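PDB 4H6Q: proline dehydrogenase from Deinococcus radiodurans, which catalyses the FAD-dependent oxidation of L-proline to delta-1-pyrroline-5-carboxylate, passing the electrons to a quinone in the first step of proline breakdown to glutamate. Local coordinates for residues Q267-L270 / A271-Y275; L117-A120 / R121-I124. All blocks are in the same frame, centred on the assembly; numbering follows the deposited sequence.

Contact 1. Residues Q267-L270 / A271-Y275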
loop_
_atom_site.group_PDB
_atom_site.type_symbol
_atom_site.label_atom_id
_atom_site.label_comp_id
_atom_site.label_asym_id
_atom_site.label_seq_id
_atom_site.Cartn_x
_atom_site.Cartn_y
_atom_site.Cartn_z
ATOM N N GLN A 267 3.675 -6.923 14.887
ATOM C CA GLN A 267 3.048 -7.729 13.847
ATOM C C GLN A 267 2.664 -9.077 14.444
ATOM O O GLN A 267 1.529 -9.561 14.276
ATOM C CB GLN A 267 3.987 -7.927 12.664
ATOM C CG GLN A 267 4.347 -6.651 11.897
ATOM C CD GLN A 267 5.456 -6.845 10.903
ATOM O OE1 GLN A 267 5.729 -7.967 10.451
ATOM N NE2 GLN A 267 6.117 -5.734 10.521
ATOM N N LYS A 268 3.615 -9.726 15.114
ATOM C CA LYS A 268 3.370 -11.036 15.704
ATOM C C LYS A 268 2.359 -11.000 16.847
ATOM O O LYS A 268 1.498 -11.903 16.940
ATOM C CB LYS A 268 4.701 -11.642 16.143
ATOM C CG LYS A 268 5.570 -12.040 14.923
ATOM C CD LYS A 268 6.917 -12.638 15.394
ATOM C CE LYS A 268 7.903 -12.897 14.237
ATOM N NZ LYS A 268 9.319 -12.901 14.701
ATOM N N GLN A 269 2.463 -10.021 17.738
ATOM C CA GLN A 269 1.566 -9.888 18.873
ATOM C C GLN A 269 0.128 -9.696 18.453
ATOM O O GLN A 269 -0.791 -10.351 18.974
ATOM C CB GLN A 269 2.024 -8.739 19.780
ATOM C CG GLN A 269 1.026 -8.437 20.975
ATOM C CD GLN A 269 1.206 -7.004 21.584
ATOM O OE1 GLN A 269 2.228 -6.356 21.388
ATOM N NE2 GLN A 269 0.194 -6.534 22.329
ATOM N N LEU A 270 -0.105 -8.820 17.494
ATOM C CA LEU A 270 -1.466 -8.565 17.007
ATOM C C LEU A 270 -2.075 -9.817 16.385
ATOM O O LEU A 270 -3.257 -10.143 16.638
ATOM C CB LEU A 270 -1.447 -7.412 15.987
ATOM C CG LEU A 270 -1.158 -6.042 16.597
ATOM C CD1 LEU A 270 -0.868 -5.008 15.501
ATOM C CD2 LEU A 270 -2.336 -5.626 17.444
ATOM N N ALA A 271 -1.292 -10.585 15.640
ATOM C CA ALA A 271 -1.810 -11.820 15.056
ATOM C C ALA A 271 -2.140 -12.828 16.163
ATOM O O ALA A 271 -3.164 -13.543 16.118
ATOM C CB ALA A 271 -0.759 -12.415 14.124
ATOM N N ALA A 272 -1.327 -12.879 17.211
ATOM C CA ALA A 272 -1.580 -13.800 18.313
ATOM C C ALA A 272 -2.840 -13.407 19.080
ATOM O O ALA A 272 -3.479 -14.241 19.685
ATOM C CB ALA A 272 -0.358 -13.871 19.256
ATOM N N GLU A 273 -3.204 -12.141 19.089
ATOM C CA GLU A 273 -4.420 -11.651 19.736
ATOM C C GLU A 273 -5.638 -11.851 18.836
ATOM O O GLU A 273 -6.760 -11.576 19.266
ATOM C CB GLU A 273 -4.258 -10.148 20.063
ATOM C CG GLU A 273 -3.267 -9.927 21.160
ATOM C CD GLU A 273 -2.997 -8.459 21.469
ATOM O OE1 GLU A 273 -3.465 -7.592 20.718
ATOM O OE2 GLU A 273 -2.297 -8.168 22.476
ATOM N N GLY A 274 -5.454 -12.339 17.602
ATOM C CA GLY A 274 -6.604 -12.598 16.728
ATOM C C GLY A 274 -6.949 -11.428 15.827
ATOM O O GLY A 274 -7.978 -11.501 15.141
ATOM N N TYR A 275 -6.135 -10.360 15.788
ATOM C CA TYR A 275 -6.345 -9.320 14.766
ATOM C C TYR A 275 -5.769 -9.754 13.435
ATOM O O TYR A 275 -4.789 -10.518 13.379
ATOM C CB TYR A 275 -5.694 -8.002 15.207
ATOM C CG TYR A 275 -6.311 -7.440 16.469
ATOM C CD1 TYR A 275 -7.547 -6.753 16.423
ATOM C CD2 TYR A 275 -5.729 -7.658 17.697
ATOM C CE1 TYR A 275 -8.111 -6.264 17.562
ATOM C CE2 TYR A 275 -6.301 -7.181 18.870
ATOM C CZ TYR A 275 -7.487 -6.493 18.814
ATOM O OH TYR A 275 -8.047 -6.022 19.996
#

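Contact 2. Residues L117-A120 / R121-I124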
loop_
_atom_site.group_PDB
_atom_site.type_symbol
_atom_site.label_atom_id
_atom_site.label_comp_id
_atom_site.label_asym_id
_atom_site.label_seq_id
_atom_site.Cartn_x
_atom_site.Cartn_y
_atom_site.Cartn_z
ATOM N N LEU A 117 -4.374 4.088 -16.424
ATOM C CA LEU A 117 -5.671 3.440 -16.347
ATOM C C LEU A 117 -5.695 2.154 -17.190
ATOM O O LEU A 117 -6.178 1.108 -16.738
ATOM C CB LEU A 117 -6.775 4.385 -16.805
ATOM C CG LEU A 117 -8.225 3.862 -16.710
ATOM C CD1 LEU A 117 -8.588 3.689 -15.256
ATOM C CD2 LEU A 117 -9.199 4.844 -17.349
ATOM N N THR A 118 -5.173 2.192 -18.410
ATOM C CA THR A 118 -5.247 0.946 -19.158
ATOM C C THR A 118 -4.322 -0.126 -18.593
ATOM O O THR A 118 -4.744 -1.296 -18.568
ATOM C CB THR A 118 -4.967 1.095 -20.628
ATOM O OG1 THR A 118 -3.617 1.518 -20.773
ATOM C CG2 THR A 118 -5.878 2.133 -21.249
ATOM N N ASN A 119 -3.159 0.219 -18.044
ATOM C CA ASN A 119 -2.336 -0.816 -17.416
ATOM C C ASN A 119 -2.966 -1.295 -16.127
ATOM O O ASN A 119 -2.892 -2.504 -15.823
ATOM C CB ASN A 119 -0.911 -0.301 -17.169
ATOM C CG ASN A 119 -0.068 -0.359 -18.449
ATOM O OD1 ASN A 119 -0.194 -1.294 -19.256
ATOM N ND2 ASN A 119 0.803 0.654 -18.659
ATOM N N ALA A 120 -3.564 -0.390 -15.338
ATOM C CA ALA A 120 -4.219 -0.838 -14.097
ATOM C C ALA A 120 -5.365 -1.806 -14.385
ATOM O O ALA A 120 -5.569 -2.780 -13.638
ATOM C CB ALA A 120 -4.730 0.351 -13.285
ATOM N N ARG A 121 -6.106 -1.580 -15.460
ATOM C CA ARG A 121 -7.155 -2.524 -15.847
ATOM C C ARG A 121 -6.600 -3.924 -16.062
ATOM O O ARG A 121 -7.198 -4.924 -15.624
ATOM C CB ARG A 121 -7.852 -2.056 -17.130
ATOM C CG ARG A 121 -8.844 -0.928 -16.906
ATOM C CD ARG A 121 -9.331 -0.409 -18.240
ATOM N NE ARG A 121 -10.408 0.548 -18.028
ATOM C CZ ARG A 121 -10.636 1.601 -18.796
ATOM N NH1 ARG A 121 -9.836 1.853 -19.813
ATOM N NH2 ARG A 121 -11.641 2.419 -18.518
ATOM N N ARG A 122 -5.459 -4.045 -16.735
ATOM C CA ARG A 122 -4.859 -5.359 -17.016
ATOM C C ARG A 122 -4.394 -6.029 -15.726
ATOM O O ARG A 122 -4.573 -7.252 -15.542
ATOM C CB ARG A 122 -3.663 -5.221 -17.977
ATOM C CG ARG A 122 -4.013 -4.558 -19.293
ATOM C CD ARG A 122 -2.844 -4.629 -20.256
ATOM N NE ARG A 122 -1.586 -4.038 -19.815
ATOM C CZ ARG A 122 -0.456 -4.741 -19.610
ATOM N NH1 ARG A 122 -0.421 -6.058 -19.737
ATOM N NH2 ARG A 122 0.639 -4.126 -19.314
ATOM N N ILE A 123 -3.772 -5.248 -14.844
ATOM C CA ILE A 123 -3.316 -5.768 -13.566
ATOM C C ILE A 123 -4.497 -6.252 -12.703
ATOM O O ILE A 123 -4.467 -7.371 -12.138
ATOM C CB ILE A 123 -2.480 -4.699 -12.836
ATOM C CG1 ILE A 123 -1.159 -4.436 -13.621
ATOM C CG2 ILE A 123 -2.235 -5.052 -11.358
ATOM C CD1 ILE A 123 -0.434 -3.148 -13.171
ATOM N N ILE A 124 -5.531 -5.419 -12.584
ATOM C CA ILE A 124 -6.652 -5.774 -11.721
ATOM C C ILE A 124 -7.419 -6.964 -12.308
ATOM O O ILE A 124 -7.844 -7.860 -11.561
ATOM C CB ILE A 124 -7.594 -4.578 -11.496
ATOM C CG1 ILE A 124 -6.852 -3.421 -10.826
ATOM C CG2 ILE A 124 -8.844 -5.027 -10.664
ATOM C CD1 ILE A 124 -7.587 -2.091 -10.974
#

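Contact 1. Residues Q267-L270 / A271-Y275
Leu270 O lies at the edge of the Tyr275 ring, near its plane, while Leu270 CD2 stands clear of that plane, 4.0 Å from Tyr275 CD2. The other flat pair, the Gln269 amide and the Glu273 carboxylate, is turned almost perpendicular, 84° between planes. They gather at the C-terminal end of helix 264-272 of the (beta/alpha)8 barrel, which closes in a Schellman motif: Gly274 N bonds back to Ala271 O at 3.0 Å, and Tyr275 N reaches Leu270 O at 3.0 Å. Gly274, the first residue out of helical geometry, has positive phi (93°), where a CB would be jammed against the preceding carbonyl oxygen. Glu273 N gives Leu270 O a weak bond beside its regular one to Gln269 O. Leu270 is buried against Phe256 and Met258 of strand 254-259 and Val277 of strand 277-283, which packs the helix of this beta-alpha-beta unit onto both of its strands. Outside the turn, Glu273 OE1 forms a salt bridge with Lys241 of helix 234-246, so both carboxylate oxygens have a partner. Glu273 OE2 takes a nearly straight bond, 172° at the hydrogen, from Gln269 NE2 at 3.0 Å, the donor standing above the carboxylate plane while OE2 stays in the plane of the amide.

Contact 2. Residues L117-A120 / R121-I124
Asn119 and Arg122 lie side by side on helix 115-129, joined by a side-on grip: Arg122 NE and NH2 both donate to Asn119 OD1, at 3.1 and 3.0 Å. The oxygen sits in the guanidinium plane, yet the amide is turned 69° from it; NE arrives in the carbonyl plane and NH2 from above. A bend at chi3 (-58°) folds the arginine back to this oxygen, and NH2 also forms a salt bridge with Asp79, while Asn119 ND2 bonds to Val104 O. With an alanine here in place of the arginine, Asn119 OD1 would probably lose both donors and Asp79 would be likely to lose its charged mate. Packing comes next: Leu117 CD2 rests over one face of the Arg121 guanidinium, offset toward its rim and 3.6 Å from Arg121 NH2, while Arg121 NE is paired with Glu157. Backbone bonds complete the helical ladder, among them Ile124 N to Ala120 O at 2.8 Å. Asn119 and Arg122 pack on helix 71-90, Leu117 and Arg121 on helix 144-158, and Ile123 and Ile124 rest on Ile134 of strand 133-136, placing the helix between its two neighbours on the outside of the barrel.

In the fold
Both contacts are single-helix interactions in one (beta/alpha)8 barrel, on opposite sides of the chain's centre, their own centres 34 Å apart and their nearest atoms about 23 Å, with no touch. Contact 2 comes first along the chain, in helix 115-129, between strands 96-99 and 133-136; contact 1 follows at the end of helix 264-272, between strands 254-259 and 277-283. All these strands belong to the same parallel sheet, which therefore links the two places. Neither touches the active site directly: the side chain of Gln267 is about 8 Å from the bound FAD, and that of Ile123 about 10 Å from that of the substrate-binding Lys100.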